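Local coordinates for protein glycosyl hydrolase, family 8 (Clostridium perfringens, PDB 3REN) that probably hydrolyses alpha-glucan chains as an alpha-amylase built on an (alpha/alpha)6-barrel, at residues 69-74 against 341-346; 288-293 against 300-305. All coordinates share one frame; numbering follows the deposited sequence.

Interaction 1: residues 69-74 against 341-346; sequences MLYSVN and ALLAFQ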
loop_
_atom_site.group_PDB
_atom_site.type_symbol
_atom_site.label_atom_id
_atom_site.label_comp_id
_atom_site.label_asym_id
_atom_site.label_seq_id
_atom_site.Cartn_x
_atom_site.Cartn_y
_atom_site.Cartn_z
HETATM N N MSE A 69 9.030 -1.445 -6.187
HETATM C CA MSE A 69 10.220 -1.814 -5.415
HETATM C C MSE A 69 9.973 -2.940 -4.427
HETATM O O MSE A 69 10.800 -3.842 -4.319
HETATM C CB MSE A 69 10.786 -0.601 -4.675
HETATM C CG MSE A 69 11.456 0.434 -5.659
HETATM SE SE MSE A 69 11.801 2.192 -4.770
HETATM C CE MSE A 69 13.206 1.671 -3.557
ATOM N N LEU A 70 8.848 -2.897 -3.698
ATOM C CA LEU A 70 8.543 -4.026 -2.811
ATOM C C LEU A 70 8.383 -5.355 -3.557
ATOM O O LEU A 70 8.902 -6.417 -3.115
ATOM C CB LEU A 70 7.303 -3.765 -1.975
ATOM C CG LEU A 70 7.461 -2.721 -0.877
ATOM C CD1 LEU A 70 6.065 -2.447 -0.265
ATOM C CD2 LEU A 70 8.376 -3.328 0.197
ATOM N N TYR A 71 7.638 -5.296 -4.665
ATOM C CA TYR A 71 7.493 -6.446 -5.532
ATOM C C TYR A 71 8.852 -6.970 -6.011
ATOM O O TYR A 71 9.088 -8.183 -6.015
ATOM C CB TYR A 71 6.665 -6.067 -6.765
ATOM C CG TYR A 71 6.612 -7.161 -7.808
ATOM C CD1 TYR A 71 5.754 -8.246 -7.651
ATOM C CD2 TYR A 71 7.441 -7.127 -8.905
ATOM C CE1 TYR A 71 5.712 -9.268 -8.597
ATOM C CE2 TYR A 71 7.414 -8.131 -9.861
ATOM C CZ TYR A 71 6.551 -9.200 -9.696
ATOM O OH TYR A 71 6.473 -10.189 -10.649
ATOM N N SER A 72 9.713 -6.065 -6.481
ATOM C CA SER A 72 11.067 -6.449 -6.984
ATOM C C SER A 72 11.922 -7.172 -5.955
ATOM O O SER A 72 12.550 -8.168 -6.286
ATOM C CB SER A 72 11.836 -5.224 -7.454
ATOM O OG SER A 72 11.148 -4.644 -8.526
ATOM N N VAL A 73 11.972 -6.703 -4.723
ATOM C CA VAL A 73 12.736 -7.361 -3.688
ATOM C C VAL A 73 12.152 -8.722 -3.325
ATOM O O VAL A 73 12.848 -9.648 -3.159
ATOM C CB VAL A 73 13.107 -6.466 -2.462
ATOM C CG1 VAL A 73 11.935 -6.030 -1.738
ATOM C CG2 VAL A 73 14.139 -7.130 -1.594
ATOM N N ASN A 74 10.845 -8.801 -3.265
ATOM C CA ASN A 74 10.175 -10.090 -3.072
ATOM C C ASN A 74 10.459 -11.037 -4.227
ATOM O O ASN A 74 10.540 -12.251 -4.029
ATOM C CB ASN A 74 8.657 -9.893 -2.948
ATOM C CG ASN A 74 8.278 -9.204 -1.665
ATOM O OD1 ASN A 74 9.093 -9.124 -0.760
ATOM N ND2 ASN A 74 7.048 -8.696 -1.575
ATOM N N ALA A 341 -2.658 -5.872 -6.459
ATOM C CA ALA A 341 -2.971 -7.206 -7.015
ATOM C C ALA A 341 -1.701 -7.967 -7.393
ATOM O O ALA A 341 -1.633 -9.178 -7.225
ATOM C CB ALA A 341 -3.878 -7.084 -8.248
ATOM N N LEU A 342 -0.705 -7.259 -7.915
ATOM C CA LEU A 342 0.558 -7.906 -8.278
ATOM C C LEU A 342 1.254 -8.466 -7.044
ATOM O O LEU A 342 1.696 -9.613 -7.042
ATOM C CB LEU A 342 1.439 -6.942 -9.109
ATOM C CG LEU A 342 2.766 -7.477 -9.615
ATOM C CD1 LEU A 342 2.547 -8.499 -10.721
ATOM C CD2 LEU A 342 3.655 -6.316 -10.092
ATOM N N LEU A 343 1.310 -7.689 -5.962
ATOM C CA LEU A 343 1.786 -8.214 -4.680
ATOM C C LEU A 343 1.041 -9.464 -4.172
ATOM O O LEU A 343 1.681 -10.390 -3.652
ATOM C CB LEU A 343 1.809 -7.122 -3.594
ATOM C CG LEU A 343 2.794 -5.979 -3.920
ATOM C CD1 LEU A 343 2.641 -4.794 -3.006
ATOM C CD2 LEU A 343 4.295 -6.439 -3.864
ATOM N N ALA A 344 -0.301 -9.484 -4.278
ATOM C CA ALA A 344 -1.081 -10.700 -3.884
ATOM C C ALA A 344 -0.814 -11.885 -4.830
ATOM O O ALA A 344 -0.594 -13.003 -4.362
ATOM C CB ALA A 344 -2.575 -10.392 -3.837
ATOM N N PHE A 345 -0.819 -11.651 -6.147
ATOM C CA PHE A 345 -0.599 -12.772 -7.086
ATOM C C PHE A 345 0.825 -13.313 -6.890
ATOM O O PHE A 345 1.068 -14.509 -7.101
ATOM C CB PHE A 345 -0.797 -12.371 -8.555
ATOM C CG PHE A 345 -2.244 -12.326 -9.006
ATOM C CD1 PHE A 345 -3.173 -13.267 -8.540
ATOM C CD2 PHE A 345 -2.660 -11.365 -9.908
ATOM C CE1 PHE A 345 -4.496 -13.259 -8.967
ATOM C CE2 PHE A 345 -4.010 -11.321 -10.343
ATOM C CZ PHE A 345 -4.921 -12.271 -9.876
ATOM N N GLN A 346 1.776 -12.450 -6.509
ATOM C CA GLN A 346 3.165 -12.926 -6.228
ATOM C C GLN A 346 3.236 -14.038 -5.157
ATOM O O GLN A 346 4.138 -14.891 -5.202
ATOM C CB GLN A 346 4.062 -11.754 -5.839
ATOM C CG GLN A 346 5.531 -12.093 -5.562
ATOM C CD GLN A 346 6.354 -10.826 -5.379
ATOM O OE1 GLN A 346 6.020 -9.975 -4.549
ATOM N NE2 GLN A 346 7.397 -10.664 -6.202
#

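Interaction 2: residues 288-293 against 300-305; sequences NVALIA and ELFNKA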
loop_
_atom_site.group_PDB
_atom_site.type_symbol
_atom_site.label_atom_id
_atom_site.label_comp_id
_atom_site.label_asym_id
_atom_site.label_seq_id
_atom_site.Cartn_x
_atom_site.Cartn_y
_atom_site.Cartn_z
ATOM N N ASN A 288 -5.093 -7.086 0.035
ATOM C CA ASN A 288 -4.654 -7.016 1.406
ATOM C C ASN A 288 -5.113 -8.216 2.223
ATOM O O ASN A 288 -4.372 -8.716 3.076
ATOM C CB ASN A 288 -5.159 -5.704 2.048
ATOM C CG ASN A 288 -4.269 -4.520 1.697
ATOM O OD1 ASN A 288 -3.151 -4.703 1.244
ATOM N ND2 ASN A 288 -4.767 -3.301 1.895
ATOM N N VAL A 289 -6.352 -8.661 1.972
ATOM C CA VAL A 289 -6.905 -9.819 2.666
ATOM C C VAL A 289 -6.060 -11.058 2.339
ATOM O O VAL A 289 -5.718 -11.845 3.227
ATOM C CB VAL A 289 -8.384 -10.039 2.266
ATOM C CG1 VAL A 289 -8.913 -11.320 2.891
ATOM C CG2 VAL A 289 -9.258 -8.858 2.712
ATOM N N ALA A 290 -5.693 -11.211 1.061
ATOM C CA ALA A 290 -4.783 -12.280 0.626
ATOM C C ALA A 290 -3.418 -12.176 1.289
ATOM O O ALA A 290 -2.847 -13.188 1.682
ATOM C CB ALA A 290 -4.632 -12.271 -0.916
ATOM N N LEU A 291 -2.877 -10.960 1.409
ATOM C CA LEU A 291 -1.549 -10.808 2.080
ATOM C C LEU A 291 -1.601 -11.138 3.583
ATOM O O LEU A 291 -0.652 -11.704 4.163
ATOM C CB LEU A 291 -0.979 -9.407 1.860
ATOM C CG LEU A 291 -0.549 -9.248 0.403
ATOM C CD1 LEU A 291 -0.459 -7.786 0.068
ATOM C CD2 LEU A 291 0.786 -10.010 0.134
ATOM N N ILE A 292 -2.720 -10.766 4.205
ATOM C CA ILE A 292 -2.993 -11.136 5.585
ATOM C C ILE A 292 -3.045 -12.662 5.729
ATOM O O ILE A 292 -2.378 -13.228 6.607
ATOM C CB ILE A 292 -4.304 -10.480 6.076
ATOM C CG1 ILE A 292 -4.095 -8.962 6.271
ATOM C CG2 ILE A 292 -4.775 -11.104 7.364
ATOM C CD1 ILE A 292 -5.428 -8.201 6.237
ATOM N N ALA A 293 -3.818 -13.314 4.867
ATOM C CA ALA A 293 -4.048 -14.756 4.959
ATOM C C ALA A 293 -2.747 -15.482 4.682
ATOM O O ALA A 293 -2.442 -16.472 5.335
ATOM C CB ALA A 293 -5.077 -15.195 3.968
ATOM N N GLU A 300 -7.526 -21.184 3.207
ATOM C CA GLU A 300 -8.897 -21.036 2.763
ATOM C C GLU A 300 -9.262 -19.558 2.461
ATOM O O GLU A 300 -9.779 -19.266 1.452
ATOM C CB GLU A 300 -9.841 -21.562 3.853
ATOM C CD GLU A 300 -8.463 -22.566 5.842
ATOM O OE1 GLU A 300 -8.903 -22.111 6.927
ATOM O OE2 GLU A 300 -7.289 -22.827 5.676
ATOM N N LEU A 301 -8.906 -18.683 3.379
ATOM C CA LEU A 301 -9.063 -17.226 3.240
ATOM C C LEU A 301 -8.241 -16.699 2.051
ATOM O O LEU A 301 -8.721 -15.895 1.243
ATOM C CB LEU A 301 -8.651 -16.516 4.550
ATOM C CG LEU A 301 -8.853 -14.998 4.577
ATOM C CD1 LEU A 301 -10.307 -14.668 4.276
ATOM C CD2 LEU A 301 -8.396 -14.290 5.887
ATOM N N PHE A 302 -7.011 -17.178 1.962
ATOM C CA PHE A 302 -6.086 -16.830 0.903
ATOM C C PHE A 302 -6.677 -17.156 -0.437
ATOM O O PHE A 302 -6.702 -16.301 -1.299
ATOM C CB PHE A 302 -4.718 -17.541 1.078
ATOM C CG PHE A 302 -3.711 -17.169 0.004
ATOM C CD1 PHE A 302 -3.445 -18.050 -1.056
ATOM C CD2 PHE A 302 -3.092 -15.908 0.012
ATOM C CE1 PHE A 302 -2.525 -17.709 -2.073
ATOM C CE2 PHE A 302 -2.165 -15.534 -1.012
ATOM C CZ PHE A 302 -1.866 -16.434 -2.044
ATOM N N ASN A 303 -7.175 -18.386 -0.612
ATOM C CA ASN A 303 -7.754 -18.808 -1.899
ATOM C C ASN A 303 -9.030 -18.054 -2.245
ATOM O O ASN A 303 -9.278 -17.745 -3.411
ATOM C CB ASN A 303 -7.997 -20.326 -1.896
ATOM C CG ASN A 303 -6.696 -21.102 -2.044
ATOM O OD1 ASN A 303 -5.745 -20.636 -2.685
ATOM N ND2 ASN A 303 -6.663 -22.297 -1.493
ATOM N N LYS A 304 -9.831 -17.765 -1.219
ATOM C CA LYS A 304 -11.070 -17.007 -1.389
ATOM C C LYS A 304 -10.775 -15.602 -1.916
ATOM O O LYS A 304 -11.466 -15.115 -2.812
ATOM C CB LYS A 304 -11.783 -16.893 -0.048
ATOM C CG LYS A 304 -13.299 -16.751 -0.155
ATOM C CD LYS A 304 -13.990 -17.005 1.196
ATOM C CE LYS A 304 -15.298 -17.858 1.043
ATOM N NZ LYS A 304 -16.410 -17.179 0.327
ATOM N N ALA A 305 -9.770 -14.946 -1.312
ATOM C CA ALA A 305 -9.341 -13.631 -1.741
ATOM C C ALA A 305 -8.707 -13.704 -3.142
ATOM O O ALA A 305 -9.016 -12.871 -3.990
ATOM C CB ALA A 305 -8.376 -13.017 -0.716
#

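Interaction 1: residues 69-74 against 341-346
Two helices of the (alpha/alpha)6-barrel, 62-74 and 335-346, run side by side here near their C-terminal ends, and Tyr71 of the first is gripped by Leu342 and Gln346 of the second. The short segments are almost parallel, 16° apart, with axes 10.1 Å from each other. A chi1 of 173° swings CG of Tyr71 away from its own N, and the ring projects toward Leu342 and Gln346. Leu342 covers one face, its CD2 lying 3.7 Å from the centroid of the Tyr71 ring and nearly on the ring normal, a CH-pi contact. Over the CD1-CE1 side of the opposite face lies the amide of Gln346, only 12° from parallel with the ring, NE2 coming within 3.2 Å of Tyr71 CE1. Gln346 NE2 also donates to Tyr71 O (3.0 Å), an almost straight bond in the plane of the amide. At the other end of the amide, Gln346 OE1 takes a weak bond from Asn74 ND2 (3.4 Å). Leu343 slips its CD2 against the backbone of Tyr71, 3.6 Å from CA. The Tyr71 hydroxyl reaches past both segments to hydrogen-bond Glu23 of helix 21-33, on which Leu342 also packs through Leu26. Held between an alkyl branch and an amide, and tied at its hydroxyl, the ring should have little freedom to turn, while the bond to Tyr71 O fixes the orientation of the Gln346 amide.

Interaction 2: residues 288-293 against 300-305
Ala293 presses its CB against the backbone of Phe302, 3.4 Å from N, in a close antiparallel helix pair whose short axes approach to 8.0 Å and run at 158°. One turn earlier on the same helix, Ala290 meets Ala305 methyl to methyl, the CB atoms 3.8 Å apart. Alanines at these positions let the backbones come close: CA of Ala290 and CA of Phe302 are separated by just 4.7 Å. Larger side chains flank this seam. Leu301 sets its CG 3.8 Å from Ala293 CB and its CD1 3.9 Å from Val289 CG1, the two branched chains crossing at about a right angle. Phe302 brings its ring edge to Ala290, where the carbonyl O lies in the ring plane, 3.2 Å from CD2. Behind this first shell, Asp298 in the short turn between the helices accepts a hydrogen bond from Leu301 N through OD1, helping to set the start of helix 299-312. Farther out, Leu301 packs on Phe259 of helix 249-262 and Phe302 on Lys347 and Tyr348, while Asn288, turned away from helix 299-312, hydrogen-bonds Thr235 of helix 231-243, so the hairpin is wedged among its neighbours in the helical barrel.

Overall arrangement
The two contacts are joined through helix 335-346, which follows helix 299-312 in the chain: Ala344 packs on Ala290, and Leu343 O touches Leu291 CD2, with the centres of the contacts about 15 Å apart. Interaction 2 is local, a hairpin of consecutive antiparallel helices, and interaction 1 brings the last helix back against one from early in the chain, 267 residues away, in a near-parallel arrangement that helps close the ring of helices. The tight, buried pair of interaction 2 meets through methyls and apolar side chains, whereas the partly buried interface of interaction 1, with axes farther apart, is bridged by an aromatic ring and amides with hydrogen bonds.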